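Local coordinates for beta-hexosaminidase Amuc_2018 (Akkermansia muciniphila, PDB 6JEB), which hydrolyses terminal non-reducing N-acetyl-D-hexosamine residues from N-acetyl-beta-D-hexosaminides, among them unbranched N-glycans and chitobiose, at residues 2-7 and 77-82; 21-26 and 67-72; 96-101 and 399-404; 133-138 and 159-164; 355-360 and 456-461. One frame throughout, in Å; residues are numbered along the deposited sequence.

Overall arrangement
Contacts 1 and 2 lie in the N-terminal domain, their centres 9 Å apart; both reach the mixed sheet, and Gln-67 and Gln-71 of helix 55-73, in contact 2, bond to the backbone of Ile-7 and Ser-5 in contact 1. Contact 3 joins the first and last strands of the catalytic barrel at the substrate site, where Trp-400 meets acetamide; its centre is about 37 Å from that of contact 1. Contact 4, centred 13 Å from contact 3, bonds through Arg-135 to the carbonyls of Pro-99 and Ala-100, just before Arg-101. Contact 5 ties a loop on the barrel to the C-terminal tail, its nearest atoms about 6 Å from contact 3 and 7 Å from contact 1.

Contact 1: residues 2-7 and 77-82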
# COMPACT_ATOMS: atom_id res chain seq x y z
N ALA A 2 -5.89 13.77 32.09
CA ALA A 2 -6.64 13.83 30.85
C ALA A 2 -5.71 14.01 29.65
O ALA A 2 -4.80 14.85 29.67
CB ALA A 2 -7.64 14.99 30.90
N GLN A 3 -5.95 13.23 28.60
CA GLN A 3 -5.09 13.19 27.43
C GLN A 3 -5.96 13.19 26.18
O GLN A 3 -7.17 12.98 26.24
CB GLN A 3 -4.25 11.91 27.40
CG GLN A 3 -3.29 11.75 28.57
CD GLN A 3 -2.54 10.43 28.50
OE1 GLN A 3 -1.43 10.35 27.97
NE2 GLN A 3 -3.15 9.38 29.04
N TYR A 4 -5.32 13.41 25.03
CA TYR A 4 -5.94 13.19 23.74
C TYR A 4 -5.75 11.74 23.30
O TYR A 4 -4.86 11.04 23.78
CB TYR A 4 -5.32 14.10 22.68
CG TYR A 4 -5.44 15.58 22.95
CD1 TYR A 4 -6.59 16.12 23.52
CD2 TYR A 4 -4.41 16.45 22.60
CE1 TYR A 4 -6.70 17.48 23.75
CE2 TYR A 4 -4.51 17.81 22.83
CZ TYR A 4 -5.66 18.32 23.41
OH TYR A 4 -5.76 19.67 23.64
N SER A 5 -6.59 11.31 22.37
CA SER A 5 -6.46 9.99 21.78
C SER A 5 -6.30 10.09 20.28
O SER A 5 -7.13 9.58 19.52
CB SER A 5 -7.67 9.12 22.14
OG SER A 5 -7.65 8.84 23.53
N ILE A 6 -5.22 10.73 19.84
CA ILE A 6 -4.95 10.94 18.42
C ILE A 6 -4.02 9.84 17.95
O ILE A 6 -2.95 9.63 18.53
CB ILE A 6 -4.31 12.32 18.20
CG1 ILE A 6 -5.23 13.45 18.69
CG2 ILE A 6 -3.93 12.50 16.72
CD1 ILE A 6 -4.46 14.72 19.03
N ILE A 7 -4.42 9.15 16.88
CA ILE A 7 -3.57 8.19 16.19
C ILE A 7 -3.41 8.69 14.76
O ILE A 7 -4.41 8.88 14.06
CB ILE A 7 -4.14 6.76 16.19
CG1 ILE A 7 -4.33 6.26 17.62
CG2 ILE A 7 -3.20 5.82 15.41
CD1 ILE A 7 -5.17 4.98 17.72
N GLU A 77 -17.80 16.20 29.40
CA GLU A 77 -17.05 17.03 30.34
C GLU A 77 -16.00 17.89 29.66
O GLU A 77 -15.40 18.75 30.32
CB GLU A 77 -16.38 16.16 31.41
CG GLU A 77 -15.19 15.35 30.91
CD GLU A 77 -15.57 13.99 30.34
OE1 GLU A 77 -16.75 13.79 29.98
OE2 GLU A 77 -14.68 13.11 30.27
N GLY A 78 -15.76 17.69 28.36
CA GLY A 78 -14.78 18.45 27.63
C GLY A 78 -13.45 17.71 27.52
O GLY A 78 -13.21 16.69 28.15
N ILE A 79 -12.58 18.27 26.69
CA ILE A 79 -11.24 17.71 26.47
C ILE A 79 -10.23 18.74 26.96
O ILE A 79 -10.55 19.93 27.10
CB ILE A 79 -11.01 17.33 24.99
CG1 ILE A 79 -10.99 18.59 24.11
CG2 ILE A 79 -12.05 16.31 24.52
CD1 ILE A 79 -10.54 18.31 22.68
N PRO A 80 -8.99 18.32 27.22
CA PRO A 80 -7.98 19.29 27.66
C PRO A 80 -7.68 20.29 26.57
O PRO A 80 -7.74 19.99 25.37
CB PRO A 80 -6.75 18.42 27.95
CG PRO A 80 -7.22 17.03 27.99
CD PRO A 80 -8.48 16.94 27.22
N CYS A 81 -7.34 21.50 27.00
CA CYS A 81 -6.72 22.46 26.11
C CYS A 81 -5.25 22.11 25.94
O CYS A 81 -4.68 21.32 26.70
CB CYS A 81 -6.88 23.87 26.67
SG CYS A 81 -8.59 24.45 26.61
N GLY A 82 -4.62 22.68 24.92
CA GLY A 82 -3.23 22.35 24.67
C GLY A 82 -2.80 22.81 23.29
O GLY A 82 -3.56 23.43 22.54
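In the N-terminal domain that precedes the catalytic barrel of this family 20 enzyme, the leading loop is fastened to the start of strand 79-86 through Tyr-4 and Pro-80. Tyr-4 OH donates to Pro-80 O at 2.6 Å, a short bond that meets the carbonyl from above its plane, 48° out of it, while the acceptor lies at the edge of the phenol ring. The ring reaches there because CG stands anti to the carbonyl carbon (chi1 -61°). On the way, CE1 passes Pro-80 CD at 3.9 Å and Ile-79 CD1 at 4.1 Å, and farther up the loop Ala-2 CB rests on Pro-80 CG at 3.6 Å. Leu-68 of helix 55-73 and Leu-15 of strand 12-16 also touch the tyrosine. A phenylalanine here would probably keep much of this packing yet leave Pro-80 O without its hydroxyl donor. One buried polar bond among apolar carbons thus gives direction to a contact that is otherwise packing.

Contact 2: residues 21-26 and 67-72; sequences KTLQLL and QLRDQL
The loop leading into strand 25-30 passes helix 55-73 with Leu-23 CA 6.6 Å from Arg-69 CA, and Lys-21 CA 7.2 Å from Leu-72 CA about one helical turn on. Leu-23 carries most of the contact. With CG anti to its carbonyl carbon (chi1 -77°), it aims CD1 at the helix backbone, where it lies 3.3 Å from Leu-68 O; the same methyl is 3.8 Å from Leu-68 CB and also packs on Leu-72 CD2. Leu-72 runs antiparallel beside it, its CD2 resting 3.7 Å from Lys-21 O. Arg-69 comes alongside, its extended chain running from CG, beside Leu-23 CB, to the guanidinium. There NH2 donates to Leu-23 O at 3.0 Å with an N-H...O angle of 161°; the oxygen lies in the guanidinium plane, but NH2 stands 35° out of the carbonyl plane. Thr-22 OG1, accepting from Gln-24 N, forms an ST turn that bends the loop just where this carbonyl is presented. Ile-79 of strand 79-86 and Val-43 of strand 39-44 also touch Leu-23, so the leucine sits where helix, loop and sheet converge. Its branches, with Leu-68 and Leu-72, supply packing between them, and one charged N-H gives direction by gripping the carbonyl.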
# COMPACT_ATOMS: atom_id res chain seq x y z
N LYS A 21 -14.92 22.66 25.61
CA LYS A 21 -16.16 21.99 25.26
C LYS A 21 -16.62 22.34 23.86
O LYS A 21 -17.73 21.96 23.45
CB LYS A 21 -17.26 22.27 26.29
CG LYS A 21 -17.01 21.57 27.61
CD LYS A 21 -18.07 21.90 28.64
CE LYS A 21 -17.75 21.22 29.96
NZ LYS A 21 -18.75 21.53 31.01
N THR A 22 -15.80 23.06 23.11
CA THR A 22 -16.05 23.34 21.71
C THR A 22 -14.74 23.22 20.96
O THR A 22 -13.66 23.46 21.50
CB THR A 22 -16.64 24.75 21.51
OG1 THR A 22 -16.84 24.99 20.11
CG2 THR A 22 -15.72 25.83 22.08
N LEU A 23 -14.85 22.79 19.70
CA LEU A 23 -13.71 22.71 18.79
C LEU A 23 -13.96 23.51 17.53
O LEU A 23 -13.37 23.23 16.48
CB LEU A 23 -13.36 21.25 18.49
CG LEU A 23 -12.60 20.54 19.62
CD1 LEU A 23 -12.69 19.03 19.49
CD2 LEU A 23 -11.15 21.01 19.66
N GLN A 24 -14.83 24.51 17.61
CA GLN A 24 -15.05 25.43 16.51
C GLN A 24 -13.72 26.01 16.06
O GLN A 24 -12.90 26.44 16.87
CB GLN A 24 -15.97 26.57 16.98
CG GLN A 24 -16.07 27.73 16.01
CD GLN A 24 -16.83 28.92 16.59
OE1 GLN A 24 -17.66 28.76 17.48
NE2 GLN A 24 -16.53 30.12 16.09
N LEU A 25 -13.50 26.00 14.75
CA LEU A 25 -12.24 26.48 14.21
C LEU A 25 -12.27 28.00 14.17
O LEU A 25 -13.06 28.60 13.42
CB LEU A 25 -12.03 25.86 12.83
CG LEU A 25 -10.63 25.90 12.24
CD1 LEU A 25 -9.59 25.34 13.22
CD2 LEU A 25 -10.61 25.16 10.90
N LEU A 26 -11.43 28.65 14.99
CA LEU A 26 -11.40 30.10 15.11
C LEU A 26 -10.44 30.75 14.13
O LEU A 26 -10.63 31.92 13.76
CB LEU A 26 -10.98 30.50 16.53
CG LEU A 26 -11.87 30.00 17.66
CD1 LEU A 26 -11.25 30.35 19.01
CD2 LEU A 26 -13.26 30.61 17.52
N GLN A 67 -10.37 13.85 14.70
CA GLN A 67 -10.27 12.89 15.79
C GLN A 67 -10.60 13.55 17.13
O GLN A 67 -11.26 12.94 17.98
CB GLN A 67 -8.89 12.24 15.83
CG GLN A 67 -8.63 11.34 14.63
CD GLN A 67 -7.51 10.35 14.87
OE1 GLN A 67 -6.87 10.35 15.92
NE2 GLN A 67 -7.27 9.48 13.89
N LEU A 68 -10.16 14.80 17.32
CA LEU A 68 -10.50 15.51 18.55
C LEU A 68 -12.00 15.76 18.65
O LEU A 68 -12.57 15.70 19.74
CB LEU A 68 -9.72 16.82 18.64
CG LEU A 68 -8.23 16.68 18.89
CD1 LEU A 68 -7.59 18.05 18.84
CD2 LEU A 68 -7.96 16.00 20.23
N ARG A 69 -12.65 16.05 17.51
CA ARG A 69 -14.10 16.21 17.52
C ARG A 69 -14.80 14.91 17.88
O ARG A 69 -15.80 14.91 18.61
CB ARG A 69 -14.58 16.77 16.19
CG ARG A 69 -14.19 18.21 16.00
CD ARG A 69 -14.52 18.77 14.64
NE ARG A 69 -14.32 20.21 14.65
CZ ARG A 69 -14.13 20.97 13.58
NH1 ARG A 69 -14.12 20.42 12.37
NH2 ARG A 69 -13.96 22.28 13.73
N ASP A 70 -14.29 13.78 17.37
CA ASP A 70 -14.86 12.49 17.74
C ASP A 70 -14.66 12.23 19.23
O ASP A 70 -15.56 11.71 19.91
CB ASP A 70 -14.26 11.37 16.89
CG ASP A 70 -14.68 11.46 15.42
OD1 ASP A 70 -15.68 12.15 15.12
OD2 ASP A 70 -14.02 10.83 14.57
N GLN A 71 -13.49 12.58 19.77
CA GLN A 71 -13.27 12.44 21.20
C GLN A 71 -14.23 13.31 22.00
O GLN A 71 -14.88 12.84 22.95
CB GLN A 71 -11.81 12.75 21.56
CG GLN A 71 -11.53 12.52 23.04
CD GLN A 71 -10.08 12.76 23.42
OE1 GLN A 71 -9.20 12.85 22.56
NE2 GLN A 71 -9.81 12.84 24.72
N LEU A 72 -14.34 14.59 21.63
CA LEU A 72 -15.21 15.50 22.36
C LEU A 72 -16.66 15.04 22.32
O LEU A 72 -17.40 15.19 23.31
CB LEU A 72 -15.07 16.92 21.79
CG LEU A 72 -15.99 18.00 22.37
CD1 LEU A 72 -15.79 18.16 23.88
CD2 LEU A 72 -15.78 19.32 21.64

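Contact 3: residues 96-101 and 399-404. With ACM (acetamide), chain C.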
# COMPACT_ATOMS: atom_id res chain seq x y z
N MET A 96 -1.62 -0.98 0.57
CA MET A 96 -1.85 -1.55 -0.75
C MET A 96 -3.10 -2.41 -0.70
O MET A 96 -3.26 -3.24 0.19
CB MET A 96 -0.67 -2.43 -1.20
CG MET A 96 -0.84 -2.99 -2.62
SD MET A 96 0.02 -4.55 -2.84
CE MET A 96 -1.19 -5.65 -2.09
N VAL A 97 -4.00 -2.20 -1.66
CA VAL A 97 -5.14 -3.08 -1.86
C VAL A 97 -4.87 -3.96 -3.07
O VAL A 97 -4.04 -3.65 -3.94
CB VAL A 97 -6.48 -2.32 -2.00
CG1 VAL A 97 -6.84 -1.66 -0.68
CG2 VAL A 97 -6.44 -1.31 -3.15
N ASP A 98 -5.59 -5.09 -3.13
CA ASP A 98 -5.33 -6.16 -4.08
C ASP A 98 -6.61 -6.51 -4.83
O ASP A 98 -7.17 -7.60 -4.68
CB ASP A 98 -4.77 -7.38 -3.33
CG ASP A 98 -4.38 -8.53 -4.25
OD1 ASP A 98 -4.39 -8.39 -5.49
OD2 ASP A 98 -4.05 -9.60 -3.68
N PRO A 99 -7.09 -5.59 -5.68
CA PRO A 99 -8.28 -5.92 -6.48
C PRO A 99 -8.00 -6.99 -7.52
O PRO A 99 -8.96 -7.60 -8.02
CB PRO A 99 -8.66 -4.58 -7.13
CG PRO A 99 -7.33 -3.84 -7.21
CD PRO A 99 -6.61 -4.22 -5.93
N ALA A 100 -6.73 -7.25 -7.86
CA ALA A 100 -6.42 -8.36 -8.76
C ALA A 100 -6.96 -9.68 -8.22
O ALA A 100 -7.54 -10.48 -8.96
CB ALA A 100 -4.92 -8.46 -8.98
N ARG A 101 -6.77 -9.93 -6.92
CA ARG A 101 -7.23 -11.19 -6.34
C ARG A 101 -8.74 -11.19 -6.09
O ARG A 101 -9.42 -12.18 -6.38
CB ARG A 101 -6.47 -11.49 -5.05
CG ARG A 101 -5.18 -12.28 -5.27
CD ARG A 101 -4.24 -11.62 -6.29
NE ARG A 101 -3.00 -12.38 -6.39
CZ ARG A 101 -1.98 -12.25 -5.54
NH1 ARG A 101 -2.04 -11.37 -4.55
NH2 ARG A 101 -0.90 -13.00 -5.69
N VAL A 399 -2.52 -5.40 1.93
CA VAL A 399 -3.62 -6.26 2.37
C VAL A 399 -3.94 -7.23 1.23
O VAL A 399 -4.94 -7.08 0.53
CB VAL A 399 -4.85 -5.45 2.83
CG1 VAL A 399 -5.74 -6.34 3.71
CG2 VAL A 399 -4.44 -4.19 3.60
N TRP A 400 -3.07 -8.22 1.05
CA TRP A 400 -3.22 -9.17 -0.05
C TRP A 400 -4.56 -9.88 0.07
O TRP A 400 -5.01 -10.21 1.18
CB TRP A 400 -2.10 -10.19 -0.00
CG TRP A 400 -0.73 -9.59 -0.15
CD1 TRP A 400 0.21 -9.40 0.84
CD2 TRP A 400 -0.14 -9.11 -1.36
NE1 TRP A 400 1.34 -8.83 0.30
CE2 TRP A 400 1.16 -8.65 -1.04
CE3 TRP A 400 -0.59 -9.04 -2.69
CZ2 TRP A 400 2.01 -8.10 -2.00
CZ3 TRP A 400 0.27 -8.50 -3.65
CH2 TRP A 400 1.55 -8.05 -3.30
N ALA A 401 -5.20 -10.13 -1.07
CA ALA A 401 -6.61 -10.51 -1.05
C ALA A 401 -6.90 -11.87 -1.69
O ALA A 401 -8.05 -12.12 -2.06
CB ALA A 401 -7.48 -9.41 -1.66
N GLU A 402 -5.90 -12.75 -1.80
CA GLU A 402 -6.20 -14.12 -2.24
C GLU A 402 -7.41 -14.67 -1.50
O GLU A 402 -8.28 -15.31 -2.10
CB GLU A 402 -5.00 -15.05 -2.00
CG GLU A 402 -3.79 -14.86 -2.91
CD GLU A 402 -2.75 -13.92 -2.32
OE1 GLU A 402 -3.14 -13.04 -1.51
OE2 GLU A 402 -1.55 -14.07 -2.64
N ARG A 403 -7.48 -14.41 -0.19
CA ARG A 403 -8.49 -15.01 0.68
C ARG A 403 -9.42 -13.97 1.30
O ARG A 403 -10.09 -14.27 2.29
CB ARG A 403 -7.82 -15.83 1.79
CG ARG A 403 -6.98 -16.99 1.29
CD ARG A 403 -7.85 -18.15 0.83
NE ARG A 403 -7.03 -19.33 0.58
CZ ARG A 403 -7.52 -20.55 0.44
NH1 ARG A 403 -8.83 -20.76 0.50
NH2 ARG A 403 -6.70 -21.57 0.24
N LEU A 404 -9.50 -12.76 0.74
CA LEU A 404 -10.34 -11.70 1.30
C LEU A 404 -11.33 -11.25 0.23
O LEU A 404 -11.02 -10.37 -0.59
CB LEU A 404 -9.50 -10.54 1.83
CG LEU A 404 -8.51 -10.93 2.93
CD1 LEU A 404 -7.57 -9.77 3.25
CD2 LEU A 404 -9.23 -11.41 4.19
C1 ACM C . 4.89 -10.32 -2.52
O ACM C . 4.59 -10.58 -1.40
N ACM C . 4.67 -11.30 -3.53
C2 ACM C . 5.49 -8.99 -2.93
O HOH W 1 -7.04 -5.75 -0.90
O HOH W 2 -7.95 -14.72 -5.25
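Asp-98 OD2 is gripped by two donors arriving from opposite faces of its carboxylate: Ala-401 N on the anti side at 2.9 Å, and Arg-101 NH1 on the syn side at 2.8 Å, the latter as a salt bridge. The other oxygen, OD1, takes Arg-101 N from above the plane in an Asx motif. A leucine in place of Asp-98 would probably leave Ala-401 N without its acceptor and cost the Arg-101 guanidinium one of its anchors. That guanidinium has Glu-402 over one face, where Arg-101 NH2 and Glu-402 OE2 lie 3.3 Å apart as a purely electrostatic pair; Gln-132 takes its NE and the active-site Asp-130 pairs with NH2. Here the first and last strands of the eightfold parallel barrel come side by side, Val-399 N donating to Met-96 O at 2.9 Å, and the loops at their C-terminal ends bring together the substrate-binding residues Arg-101, Trp-400, Ala-401 and Glu-402. Met-96, with CG anti to its backbone N (chi1 -177°), sets CE over the six-membered ring of Trp-400, 3.5 Å from the centroid, a CH-pi contact joined by a Met-aromatic one from SD. Asp-98 OD2 lies at that indole's edge, and acetamide O is 3.6 Å from Trp-400 CZ2.

Contact 4: residues 133-138 and 159-164; sequences GWRLPV and IPHEGM
Met-164 packs tightly against residues 134-137, whereas Arg-135 approaches His-161 partly through water, and Glu-162 turns away on the solvent side. The methionine bends at chi3 so that CE lies 3.5 Å from Leu-136 O and, at the edge of the indole, 3.8 Å from Trp-134 CD1; its SD rests 3.9 Å from Pro-137 CB. Trp-134 NE1 donates to Leu-136 O at 2.8 Å in the carbonyl plane, which fixes the ring's rotation, while Trp-134 O is buried with no polar partner. Arg-135 NH1 reaches a lone pair of Gly-163 O at 2.9 Å. Beyond it, NH2 stands 3.7 Å from His-161 CD2, at the edge of an imidazole turned 85° from the guanidinium, and a water bridges NH2 to His-161 O. Arg-135 also donates to Pro-99 O and Ala-100 O beside the substrate-binding Arg-101. The contact joins the loop after barrel strand 123-127 to strand 161-162, with helix 143-148 against Trp-134 and Met-164 and helix 230-246 against Leu-136.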
# COMPACT_ATOMS: atom_id res chain seq x y z
N GLY A 133 -6.44 -12.39 -11.85
CA GLY A 133 -7.25 -11.35 -12.45
C GLY A 133 -6.44 -10.15 -12.88
O GLY A 133 -5.31 -9.94 -12.42
N TRP A 134 -7.02 -9.35 -13.78
CA TRP A 134 -6.42 -8.15 -14.32
C TRP A 134 -7.51 -7.09 -14.33
O TRP A 134 -8.56 -7.31 -14.93
CB TRP A 134 -5.92 -8.42 -15.76
CG TRP A 134 -5.30 -7.22 -16.41
CD1 TRP A 134 -5.94 -6.08 -16.81
CD2 TRP A 134 -3.90 -7.02 -16.70
NE1 TRP A 134 -5.03 -5.19 -17.33
CE2 TRP A 134 -3.77 -5.75 -17.28
CE3 TRP A 134 -2.76 -7.82 -16.54
CZ2 TRP A 134 -2.54 -5.23 -17.69
CZ3 TRP A 134 -1.53 -7.29 -16.94
CH2 TRP A 134 -1.44 -6.02 -17.51
N ARG A 135 -7.27 -5.95 -13.67
CA ARG A 135 -8.34 -4.98 -13.39
C ARG A 135 -8.21 -3.65 -14.12
O ARG A 135 -9.09 -2.78 -13.94
CB ARG A 135 -8.46 -4.73 -11.88
CG ARG A 135 -8.54 -5.99 -11.04
CD ARG A 135 -9.73 -6.89 -11.44
NE ARG A 135 -9.70 -8.11 -10.65
CZ ARG A 135 -10.26 -9.26 -11.01
NH1 ARG A 135 -10.96 -9.35 -12.14
NH2 ARG A 135 -10.11 -10.33 -10.23
N LEU A 136 -7.16 -3.44 -14.93
CA LEU A 136 -6.94 -2.17 -15.61
C LEU A 136 -7.37 -2.28 -17.06
O LEU A 136 -6.78 -3.07 -17.81
CB LEU A 136 -5.46 -1.80 -15.55
CG LEU A 136 -5.14 -0.51 -16.31
CD1 LEU A 136 -5.45 0.74 -15.47
CD2 LEU A 136 -3.68 -0.48 -16.77
N PRO A 137 -8.34 -1.49 -17.52
CA PRO A 137 -8.67 -1.51 -18.95
C PRO A 137 -7.59 -0.82 -19.77
O PRO A 137 -7.02 0.19 -19.34
CB PRO A 137 -10.00 -0.74 -19.01
CG PRO A 137 -9.88 0.25 -17.87
CD PRO A 137 -9.14 -0.50 -16.78
N VAL A 138 -7.30 -1.38 -20.94
CA VAL A 138 -6.29 -0.79 -21.83
C VAL A 138 -6.86 -0.76 -23.24
O VAL A 138 -7.07 -1.83 -23.84
CB VAL A 138 -4.96 -1.57 -21.80
CG1 VAL A 138 -3.92 -0.85 -22.65
CG2 VAL A 138 -4.45 -1.75 -20.37
N ILE A 159 -17.50 -20.69 -7.81
CA ILE A 159 -18.15 -19.39 -7.91
C ILE A 159 -17.29 -18.48 -8.78
O ILE A 159 -16.21 -18.04 -8.34
CB ILE A 159 -18.41 -18.79 -6.52
CG1 ILE A 159 -19.49 -19.62 -5.81
CG2 ILE A 159 -18.82 -17.32 -6.63
CD1 ILE A 159 -19.65 -19.28 -4.35
N PRO A 160 -17.73 -18.14 -10.00
CA PRO A 160 -16.94 -17.24 -10.84
C PRO A 160 -16.71 -15.90 -10.16
O PRO A 160 -17.53 -15.43 -9.37
CB PRO A 160 -17.81 -17.08 -12.10
CG PRO A 160 -18.67 -18.32 -12.12
CD PRO A 160 -18.95 -18.61 -10.67
N HIS A 161 -15.57 -15.30 -10.47
CA HIS A 161 -15.25 -13.98 -9.95
C HIS A 161 -14.72 -13.12 -11.09
O HIS A 161 -13.84 -13.56 -11.83
CB HIS A 161 -14.20 -14.04 -8.84
CG HIS A 161 -13.94 -12.70 -8.22
ND1 HIS A 161 -14.86 -12.09 -7.39
CD2 HIS A 161 -12.92 -11.82 -8.38
CE1 HIS A 161 -14.39 -10.91 -7.03
NE2 HIS A 161 -13.22 -10.72 -7.62
N GLU A 162 -15.27 -11.92 -11.23
CA GLU A 162 -14.81 -11.03 -12.28
C GLU A 162 -14.89 -9.59 -11.81
O GLU A 162 -15.46 -9.28 -10.76
CB GLU A 162 -15.59 -11.19 -13.59
CG GLU A 162 -16.96 -10.51 -13.60
CD GLU A 162 -17.55 -10.40 -15.01
OE1 GLU A 162 -16.83 -9.99 -15.95
OE2 GLU A 162 -18.75 -10.73 -15.19
N GLY A 163 -14.31 -8.71 -12.62
CA GLY A 163 -14.44 -7.29 -12.40
C GLY A 163 -13.34 -6.53 -13.11
O GLY A 163 -12.22 -7.03 -13.24
N MET A 164 -13.65 -5.34 -13.58
CA MET A 164 -12.63 -4.48 -14.16
C MET A 164 -13.07 -3.04 -13.95
O MET A 164 -14.25 -2.73 -14.15
CB MET A 164 -12.45 -4.77 -15.66
CG MET A 164 -11.40 -3.89 -16.32
SD MET A 164 -11.06 -4.32 -18.03
CE MET A 164 -9.55 -5.28 -17.86
O HOH W 3 -11.03 -12.53 -11.85

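Contact 5: residues 355-360 and 456-461; sequences FPQIQG and MERTQG
The guanidinium of Arg-458 has Gln-357 OE1 at its edge and Met-456 O over one face, while the Gln-357 amide is turned 86° against it. Despite this closeness no hydrogen bond joins the two side chains: Gln-357 OE1 touches the aliphatic part of the arginine, 3.5 Å from Arg-458 CG and 3.6 Å from CD. The N-H groups are bonded elsewhere. Gln-357 NE2 donates to Tyr-412 O, and Arg-458 NE to Tyr-415 O; Arg-458 NH1 turns back on its own loop to Glu-457 O at 2.8 Å, with an N-H...O angle of 144°. A bend at chi2 (-64°) folds the arginine so that its stem faces the glutamine. Ile-358 provides the apolar part. Its CD1 lies 3.5 Å from Thr-459 C, over the backbone of the tail, and its other branch, CG2, meets Gln-460 CB at 3.8 Å. Farther out, Gln-460 reaches past Gln-359 O, its NE2 coming within 3.9 Å of Gly-360 CA. In the fold, the contact joins the loop after barrel strand 342-345, a few residues beyond the substrate-binding Tyr-352, Leu-353 and Asp-354, to the tail that follows helix 434-452. With no hydrogen bond crossing directly, the two segments are held by van der Waals contact and by outside partners, notably Gln-361, whose side chain bonds to Ile-358 N and Gln-460 O.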
# COMPACT_ATOMS: atom_id res chain seq x y z
N PHE A 355 -2.19 -11.65 6.86
CA PHE A 355 -1.94 -12.69 7.86
C PHE A 355 -2.95 -12.54 9.00
O PHE A 355 -3.41 -11.43 9.28
CB PHE A 355 -0.52 -12.56 8.43
CG PHE A 355 0.60 -12.82 7.42
CD1 PHE A 355 0.33 -13.19 6.11
CD2 PHE A 355 1.92 -12.67 7.81
CE1 PHE A 355 1.37 -13.42 5.20
CE2 PHE A 355 2.96 -12.89 6.91
CZ PHE A 355 2.69 -13.27 5.61
N PRO A 356 -3.32 -13.64 9.66
CA PRO A 356 -4.30 -13.54 10.76
C PRO A 356 -3.74 -12.71 11.91
O PRO A 356 -2.55 -12.74 12.20
CB PRO A 356 -4.52 -15.00 11.17
CG PRO A 356 -3.26 -15.71 10.75
CD PRO A 356 -2.84 -15.02 9.47
N GLN A 357 -4.64 -11.97 12.58
CA GLN A 357 -4.21 -11.09 13.67
C GLN A 357 -4.37 -11.71 15.05
O GLN A 357 -3.79 -11.19 16.01
CB GLN A 357 -4.94 -9.75 13.61
CG GLN A 357 -6.43 -9.79 13.92
CD GLN A 357 -7.15 -8.64 13.25
OE1 GLN A 357 -7.05 -7.50 13.69
NE2 GLN A 357 -7.84 -8.94 12.15
N ILE A 358 -5.14 -12.79 15.18
CA ILE A 358 -5.29 -13.51 16.43
C ILE A 358 -5.04 -14.98 16.15
O ILE A 358 -5.60 -15.54 15.20
CB ILE A 358 -6.68 -13.29 17.06
CG1 ILE A 358 -6.82 -11.83 17.51
CG2 ILE A 358 -6.90 -14.24 18.24
CD1 ILE A 358 -8.22 -11.45 17.92
N GLN A 359 -4.18 -15.60 16.96
CA GLN A 359 -3.85 -17.01 16.77
C GLN A 359 -5.11 -17.86 16.77
O GLN A 359 -5.97 -17.72 17.64
CB GLN A 359 -2.90 -17.47 17.88
CG GLN A 359 -2.40 -18.90 17.72
CD GLN A 359 -1.51 -19.07 16.50
OE1 GLN A 359 -0.63 -18.26 16.24
NE2 GLN A 359 -1.75 -20.14 15.74
N GLY A 360 -5.22 -18.74 15.77
CA GLY A 360 -6.39 -19.57 15.59
C GLY A 360 -7.32 -19.09 14.50
O GLY A 360 -8.18 -19.86 14.05
N MET A 456 -14.22 -2.06 15.01
CA MET A 456 -12.84 -2.55 15.01
C MET A 456 -12.55 -3.56 16.11
O MET A 456 -11.39 -3.98 16.23
CB MET A 456 -11.85 -1.39 15.11
CG MET A 456 -11.85 -0.45 13.92
SD MET A 456 -10.34 0.54 13.78
CE MET A 456 -10.35 1.40 15.36
N GLU A 457 -13.53 -3.94 16.92
CA GLU A 457 -13.29 -4.94 17.95
C GLU A 457 -12.83 -6.25 17.30
O GLU A 457 -13.38 -6.68 16.29
CB GLU A 457 -14.55 -5.19 18.76
CG GLU A 457 -14.35 -6.25 19.84
CD GLU A 457 -15.57 -6.45 20.73
OE1 GLU A 457 -16.68 -6.67 20.20
OE2 GLU A 457 -15.42 -6.38 21.96
N ARG A 458 -11.82 -6.87 17.90
CA ARG A 458 -11.24 -8.10 17.37
C ARG A 458 -11.23 -9.18 18.44
O ARG A 458 -10.65 -8.99 19.52
CB ARG A 458 -9.82 -7.85 16.85
CG ARG A 458 -9.77 -6.83 15.73
CD ARG A 458 -10.51 -7.33 14.50
NE ARG A 458 -10.54 -6.33 13.43
CZ ARG A 458 -11.62 -5.65 13.05
NH1 ARG A 458 -12.80 -5.83 13.64
NH2 ARG A 458 -11.53 -4.78 12.05
N THR A 459 -11.87 -10.30 18.14
CA THR A 459 -11.78 -11.52 18.92
C THR A 459 -11.50 -12.65 17.94
O THR A 459 -11.69 -12.49 16.73
CB THR A 459 -13.10 -11.81 19.65
OG1 THR A 459 -14.12 -12.08 18.68
CG2 THR A 459 -13.52 -10.61 20.50
N GLN A 460 -11.05 -13.79 18.46
CA GLN A 460 -10.74 -14.90 17.56
C GLN A 460 -11.95 -15.27 16.71
O GLN A 460 -11.82 -15.51 15.50
CB GLN A 460 -10.25 -16.10 18.36
CG GLN A 460 -9.80 -17.27 17.49
CD GLN A 460 -9.42 -18.48 18.30
OE1 GLN A 460 -8.92 -18.36 19.41
NE2 GLN A 460 -9.66 -19.66 17.74
N GLY A 461 -13.14 -15.27 17.31
CA GLY A 461 -14.33 -15.74 16.63
C GLY A 461 -15.13 -14.72 15.85
O GLY A 461 -16.09 -15.12 15.18